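Local coordinates for protein DNA methyltransferase (Nicotiana tabacum, PDB 4ONQ) that probably transfers methyl groups from S-adenosyl-L-methionine to cytosines in DNA, seen here as its catalytic domain with the inhibitor sinefungin, at residues 64-69 with 89-94; 71-76 with 216-221. The protein carries 5 engineered substitutions. All blocks are in the same frame, centred on the assembly; numbering follows the deposited sequence.

Helix 213-220 ties the two contacts together, with their centres about 8 Å apart. Contact 1 joins the outermost strand 66-69 to the loop 89-94 by charge: a salt bridge whose carboxylate end is buried while the arginine is partly exposed. Contact 2 lies deeper, with both touching residues buried, and is made of two aromatic side chains, one from the loop that follows the same strand and one from the helix itself. Polar chemistry thus belongs to the partly buried contact and apolar chemistry to the core one. Arg91 of contact 1 packs on Tyr218 and His219 of contact 2, which makes the two neighbouring parts of one helix-to-sheet junction.

Contact 1: 64-69 with 89-94; sequences EPEFVD and ENRFPL
Glu66 meets Arg91 in a two-pronged salt bridge, the single place where segments 64-69 and 89-94 touch. The glutamate side chain leaves strand 66-69 toward the loop, and its path explains the fit. From CB, CG lies anti to the backbone N (chi1 173°), and the chain continues extended beyond it. This extended stem carries the carboxylate far out from the strand: the CA atoms of Glu66 and Glu89, the nearest across the two segments, are 13.6 Å apart. CD arrives in the plane of the Arg91 guanidinium, at its edge, 3.7 Å from NH1. Beyond it the oxygens divide the work. OE2 takes Arg91 NH1 at 2.9 Å on its syn lone pair, with an almost straight N-H...O angle of 177°. OE1 takes Arg91 NH2 at 3.1 Å, again on the syn side, with the bond slightly bent. Carboxylate and guanidinium are nearly coplanar, their planes 15° apart, as expected of an end-on pair using NH1 and NH2. Arg91 reaches in from the opposite direction on an equally extended chain.

Each oxygen also has a second hydrogen-bonding partner, His84 NE2 for OE1 and the backbone N of Phe15 for OE2. The four bonds fix the rotation of the carboxylate, and its buried negative charge is probably stabilised by the arginine. Strand 66-69 forms the outer edge of the mixed sheet of this methyltransferase domain, pairing antiparallel with strand 79-84, which supplies His84 and leads into the loop of Arg91. The aliphatic stem of Arg91 runs past the ring of Tyr218 and its NH1 comes up to His219, while the residue also packs on His84; the bridge therefore lies between the edge of the sheet and helix 213-220.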
loop_
_atom_site.group_PDB
_atom_site.type_symbol
_atom_site.label_atom_id
_atom_site.label_comp_id
_atom_site.label_asym_id
_atom_site.label_seq_id
_atom_site.Cartn_x
_atom_site.Cartn_y
_atom_site.Cartn_z
ATOM N N GLU A 64 17.792 -6.575 5.554
ATOM C CA GLU A 64 17.093 -5.955 6.636
ATOM C C GLU A 64 15.994 -5.103 6.080
ATOM O O GLU A 64 16.166 -4.426 5.090
ATOM C CB GLU A 64 18.013 -5.067 7.436
ATOM C CG GLU A 64 19.023 -5.746 8.272
ATOM C CD GLU A 64 20.207 -4.844 8.499
ATOM O OE1 GLU A 64 20.264 -3.789 7.843
ATOM O OE2 GLU A 64 21.077 -5.174 9.324
ATOM N N PRO A 65 14.870 -5.110 6.752
ATOM C CA PRO A 65 13.707 -4.390 6.239
ATOM C C PRO A 65 13.921 -2.896 6.300
ATOM O O PRO A 65 14.730 -2.417 7.098
ATOM C CB PRO A 65 12.590 -4.795 7.205
ATOM C CG PRO A 65 13.295 -5.149 8.457
ATOM C CD PRO A 65 14.575 -5.799 8.018
ATOM N N GLU A 66 13.209 -2.179 5.441
ATOM C CA GLU A 66 13.195 -0.730 5.449
ATOM C C GLU A 66 11.837 -0.311 5.981
ATOM O O GLU A 66 10.808 -0.541 5.341
ATOM C CB GLU A 66 13.419 -0.182 4.038
ATOM C CG GLU A 66 13.248 1.325 3.928
ATOM C CD GLU A 66 13.529 1.868 2.534
ATOM O OE1 GLU A 66 13.480 1.090 1.554
ATOM O OE2 GLU A 66 13.804 3.084 2.422
ATOM N N PHE A 67 11.835 0.275 7.172
ATOM C CA PHE A 67 10.597 0.674 7.820
ATOM C C PHE A 67 10.220 2.088 7.428
ATOM O O PHE A 67 11.016 3.015 7.564
ATOM C CB PHE A 67 10.720 0.570 9.339
ATOM C CG PHE A 67 10.895 -0.837 9.838
ATOM C CD1 PHE A 67 9.842 -1.738 9.787
ATOM C CD2 PHE A 67 12.106 -1.250 10.373
ATOM C CE1 PHE A 67 9.994 -3.030 10.251
ATOM C CE2 PHE A 67 12.266 -2.540 10.834
ATOM C CZ PHE A 67 11.209 -3.434 10.774
ATOM N N VAL A 68 9.000 2.248 6.929
ATOM C CA VAL A 68 8.514 3.566 6.541
ATOM C C VAL A 68 7.016 3.739 6.818
ATOM O O VAL A 68 6.214 2.802 6.682
ATOM C CB VAL A 68 8.923 3.940 5.078
ATOM C CG1 VAL A 68 9.221 2.703 4.266
ATOM C CG2 VAL A 68 7.872 4.803 4.399
ATOM N N ASP A 69 6.675 4.940 7.272
ATOM C CA ASP A 69 5.310 5.314 7.585
ATOM C C ASP A 69 4.782 6.125 6.414
ATOM O O ASP A 69 5.411 7.094 5.985
ATOM C CB ASP A 69 5.290 6.154 8.867
ATOM C CG ASP A 69 3.898 6.313 9.449
ATOM O OD1 ASP A 69 2.917 6.391 8.675
ATOM O OD2 ASP A 69 3.785 6.360 10.692
ATOM N N GLU A 89 19.301 4.743 -3.995
ATOM C CA GLU A 89 19.612 6.116 -4.370
ATOM C C GLU A 89 18.920 6.530 -5.666
ATOM O O GLU A 89 18.523 5.681 -6.468
ATOM C CB GLU A 89 21.126 6.306 -4.475
ATOM C CG GLU A 89 21.858 6.051 -3.166
ATOM C CD GLU A 89 23.355 5.909 -3.349
ATOM O OE1 GLU A 89 24.065 5.732 -2.336
ATOM O OE2 GLU A 89 23.822 5.970 -4.506
ATOM N N ASN A 90 18.785 7.842 -5.851
ATOM C CA ASN A 90 18.095 8.421 -7.001
ATOM C C ASN A 90 16.614 8.054 -7.053
ATOM O O ASN A 90 16.066 7.773 -8.120
ATOM C CB ASN A 90 18.797 8.057 -8.310
ATOM C CG ASN A 90 20.255 8.466 -8.318
ATOM O OD1 ASN A 90 20.605 9.573 -7.905
ATOM N ND2 ASN A 90 21.118 7.567 -8.777
ATOM N N ARG A 91 15.979 8.055 -5.885
ATOM C CA ARG A 91 14.545 7.838 -5.781
ATOM C C ARG A 91 13.835 9.166 -5.967
ATOM O O ARG A 91 14.255 10.182 -5.418
ATOM C CB ARG A 91 14.187 7.283 -4.404
ATOM C CG ARG A 91 14.624 5.860 -4.150
ATOM C CD ARG A 91 14.423 5.507 -2.688
ATOM N NE ARG A 91 14.475 4.068 -2.463
ATOM C CZ ARG A 91 14.336 3.491 -1.275
ATOM N NH1 ARG A 91 14.137 4.236 -0.192
ATOM N NH2 ARG A 91 14.394 2.168 -1.170
ATOM N N PHE A 92 12.759 9.159 -6.742
ATOM C CA PHE A 92 11.938 10.350 -6.908
ATOM C C PHE A 92 10.474 10.016 -6.618
ATOM O O PHE A 92 10.033 8.894 -6.859
ATOM C CB PHE A 92 12.120 10.954 -8.308
ATOM C CG PHE A 92 11.820 10.000 -9.438
ATOM C CD1 PHE A 92 10.549 9.933 -9.987
ATOM C CD2 PHE A 92 12.814 9.186 -9.963
ATOM C CE1 PHE A 92 10.268 9.062 -11.032
ATOM C CE2 PHE A 92 12.541 8.310 -11.007
ATOM C CZ PHE A 92 11.267 8.249 -11.541
ATOM N N PRO A 93 9.723 10.980 -6.068
ATOM C CA PRO A 93 8.312 10.736 -5.759
ATOM C C PRO A 93 7.392 10.989 -6.950
ATOM O O PRO A 93 7.789 11.626 -7.920
ATOM C CB PRO A 93 8.024 11.754 -4.657
ATOM C CG PRO A 93 8.930 12.894 -4.974
ATOM C CD PRO A 93 10.184 12.284 -5.556
ATOM N N LEU A 94 6.176 10.462 -6.862
ATOM C CA LEU A 94 5.117 10.749 -7.814
ATOM C C LEU A 94 4.697 12.205 -7.637
ATOM O O LEU A 94 4.621 12.703 -6.512
ATOM C CB LEU A 94 3.929 9.831 -7.533
ATOM C CG LEU A 94 3.484 8.804 -8.575
ATOM C CD1 LEU A 94 4.657 8.232 -9.326
ATOM C CD2 LEU A 94 2.691 7.691 -7.890
#

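Contact 2: 71-76 with 216-221; sequences KYFCAA and VAYHLS
Phe73 and Tyr218 are both buried, and between them they account for nearly all of the surface that segments 71-76 and 216-221 hide from each other. The closest fit is at one corner of the phenylalanine ring. Its CE1 lies 3.5 Å from Tyr218 CB and 3.6 Å from Tyr218 CG, while the adjoining CZ comes to 3.8 Å from Tyr218 CD2. The rings meet obliquely, with planes at 55° and centroids 5.5 Å apart, and the two side chains cross at about a right angle. With chi1 at -179°, Tyr218 CG lies on the side of the carbonyl carbon, which turns the CG-CD2 side of the tyrosine ring to CE1 and CZ of Phe73.

Helix 213-220 comes directly before strand 231-236, one of the parallel strands of the Rossmann-like, class I methyltransferase sheet, whereas Phe73 sits in the loop joining the antiparallel edge strands 66-69 and 79-84. Phe73 also packs on Val68 of the edge strand and on Val17 and Pro18 of another loop. With an alanine here the ring is lost, which would probably open a gap beside Tyr218 and leave its CB and CG without their aromatic neighbour from the loop.

Away from this corner the fit slackens quickly. His219 NE2 stays 5.2 Å from Phe73 CZ and is too far to pack. In the partly exposed 3-10 segment 71-72, the extended Lys71 passes over the next residue, its CG 4.0 Å above the centre of the Tyr72 ring. On the helix side, Ser221 OG donates to Tyr218 O at 3.0 Å from above the carbonyl plane and also bonds to Phe92 N, linking Tyr218 of helix 213-220 to the loop 89-94.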
loop_
_atom_site.group_PDB
_atom_site.type_symbol
_atom_site.label_atom_id
_atom_site.label_comp_id
_atom_site.label_asym_id
_atom_site.label_seq_id
_atom_site.Cartn_x
_atom_site.Cartn_y
_atom_site.Cartn_z
ATOM N N LYS A 71 2.710 8.224 6.220
ATOM C CA LYS A 71 2.277 9.531 6.580
ATOM C C LYS A 71 3.166 10.553 5.985
ATOM O O LYS A 71 2.856 11.702 5.936
ATOM C CB LYS A 71 2.299 9.671 8.066
ATOM C CG LYS A 71 3.610 10.022 8.647
ATOM C CD LYS A 71 3.528 9.962 10.125
ATOM C CE LYS A 71 4.722 10.504 10.821
ATOM N NZ LYS A 71 4.576 10.360 12.267
ATOM N N TYR A 72 4.289 10.106 5.500
ATOM C CA TYR A 72 5.216 10.965 4.779
ATOM C C TYR A 72 4.884 11.021 3.293
ATOM O O TYR A 72 5.587 11.662 2.515
ATOM C CB TYR A 72 6.651 10.486 4.994
ATOM C CG TYR A 72 7.092 10.608 6.433
ATOM C CD1 TYR A 72 7.288 11.851 7.010
ATOM C CD2 TYR A 72 7.305 9.481 7.217
ATOM C CE1 TYR A 72 7.685 11.974 8.325
ATOM C CE2 TYR A 72 7.698 9.592 8.534
ATOM C CZ TYR A 72 7.889 10.842 9.081
ATOM O OH TYR A 72 8.286 10.967 10.390
ATOM N N PHE A 73 3.800 10.357 2.904
ATOM C CA PHE A 73 3.409 10.314 1.502
ATOM C C PHE A 73 1.957 10.718 1.274
ATOM O O PHE A 73 1.561 11.021 0.147
ATOM C CB PHE A 73 3.687 8.933 0.912
ATOM C CG PHE A 73 5.145 8.573 0.892
ATOM C CD1 PHE A 73 5.910 8.796 -0.238
ATOM C CD2 PHE A 73 5.755 8.024 2.010
ATOM C CE1 PHE A 73 7.250 8.468 -0.262
ATOM C CE2 PHE A 73 7.095 7.701 1.994
ATOM C CZ PHE A 73 7.841 7.921 0.855
ATOM N N CYS A 74 1.174 10.731 2.346
ATOM C CA CYS A 74 -0.242 11.067 2.254
ATOM C C CYS A 74 -0.758 11.463 3.623
ATOM O O CYS A 74 0.008 11.543 4.579
ATOM C CB CYS A 74 -1.053 9.888 1.717
ATOM S SG CYS A 74 -1.028 8.442 2.800
ATOM N N ALA A 75 -2.061 11.705 3.713
ATOM C CA ALA A 75 -2.657 12.198 4.945
ATOM C C ALA A 75 -3.089 11.079 5.896
ATOM O O ALA A 75 -3.769 11.333 6.886
ATOM C CB ALA A 75 -3.822 13.110 4.631
ATOM N N ALA A 76 -2.715 9.851 5.634
ATOM C CA ALA A 76 -3.013 8.749 6.511
ATOM C C ALA A 76 -1.796 7.905 6.824
ATOM O O ALA A 76 -1.047 7.556 5.969
ATOM C CB ALA A 76 -4.106 7.879 5.938
ATOM N N VAL A 216 5.065 3.079 -2.313
ATOM C CA VAL A 216 5.595 2.027 -3.159
ATOM C C VAL A 216 6.236 2.602 -4.421
ATOM O O VAL A 216 7.308 2.167 -4.833
ATOM C CB VAL A 216 4.499 1.032 -3.547
ATOM C CG1 VAL A 216 5.040 0.005 -4.530
ATOM C CG2 VAL A 216 3.943 0.359 -2.305
ATOM N N ALA A 217 5.588 3.594 -5.020
ATOM C CA ALA A 217 6.103 4.195 -6.245
ATOM C C ALA A 217 7.413 4.908 -5.966
ATOM O O ALA A 217 8.323 4.890 -6.797
ATOM C CB ALA A 217 5.097 5.157 -6.841
ATOM N N TYR A 218 7.503 5.540 -4.799
ATOM C CA TYR A 218 8.753 6.171 -4.397
ATOM C C TYR A 218 9.869 5.138 -4.363
ATOM O O TYR A 218 10.983 5.414 -4.804
ATOM C CB TYR A 218 8.624 6.853 -3.038
ATOM C CG TYR A 218 9.884 7.558 -2.577
ATOM C CD1 TYR A 218 10.312 8.736 -3.183
ATOM C CD2 TYR A 218 10.636 7.055 -1.524
ATOM C CE1 TYR A 218 11.456 9.388 -2.755
ATOM C CE2 TYR A 218 11.781 7.698 -1.092
ATOM C CZ TYR A 218 12.186 8.861 -1.709
ATOM O OH TYR A 218 13.329 9.496 -1.273
ATOM N N HIS A 219 9.577 3.944 -3.854
ATOM C CA HIS A 219 10.614 2.905 -3.877
ATOM C C HIS A 219 10.925 2.338 -5.275
ATOM O O HIS A 219 12.087 2.104 -5.609
ATOM C CB HIS A 219 10.302 1.786 -2.886
ATOM C CG HIS A 219 10.151 2.266 -1.477
ATOM N ND1 HIS A 219 9.406 1.590 -0.535
ATOM C CD2 HIS A 219 10.638 3.366 -0.855
ATOM C CE1 HIS A 219 9.444 2.251 0.608
ATOM N NE2 HIS A 219 10.187 3.330 0.442
ATOM N N LEU A 220 9.895 2.130 -6.092
ATOM C CA LEU A 220 10.071 1.508 -7.403
ATOM C C LEU A 220 10.588 2.477 -8.461
ATOM O O LEU A 220 10.932 2.062 -9.564
ATOM C CB LEU A 220 8.755 0.893 -7.893
ATOM C CG LEU A 220 8.130 -0.223 -7.054
ATOM C CD1 LEU A 220 6.809 -0.706 -7.663
ATOM C CD2 LEU A 220 9.098 -1.378 -6.907
ATOM N N SER A 221 10.633 3.764 -8.132
ATOM C CA SER A 221 10.977 4.786 -9.120
ATOM C C SER A 221 12.361 4.566 -9.727
ATOM O O SER A 221 12.608 4.941 -10.870
ATOM C CB SER A 221 10.893 6.182 -8.503
ATOM O OG SER A 221 11.882 6.358 -7.511
#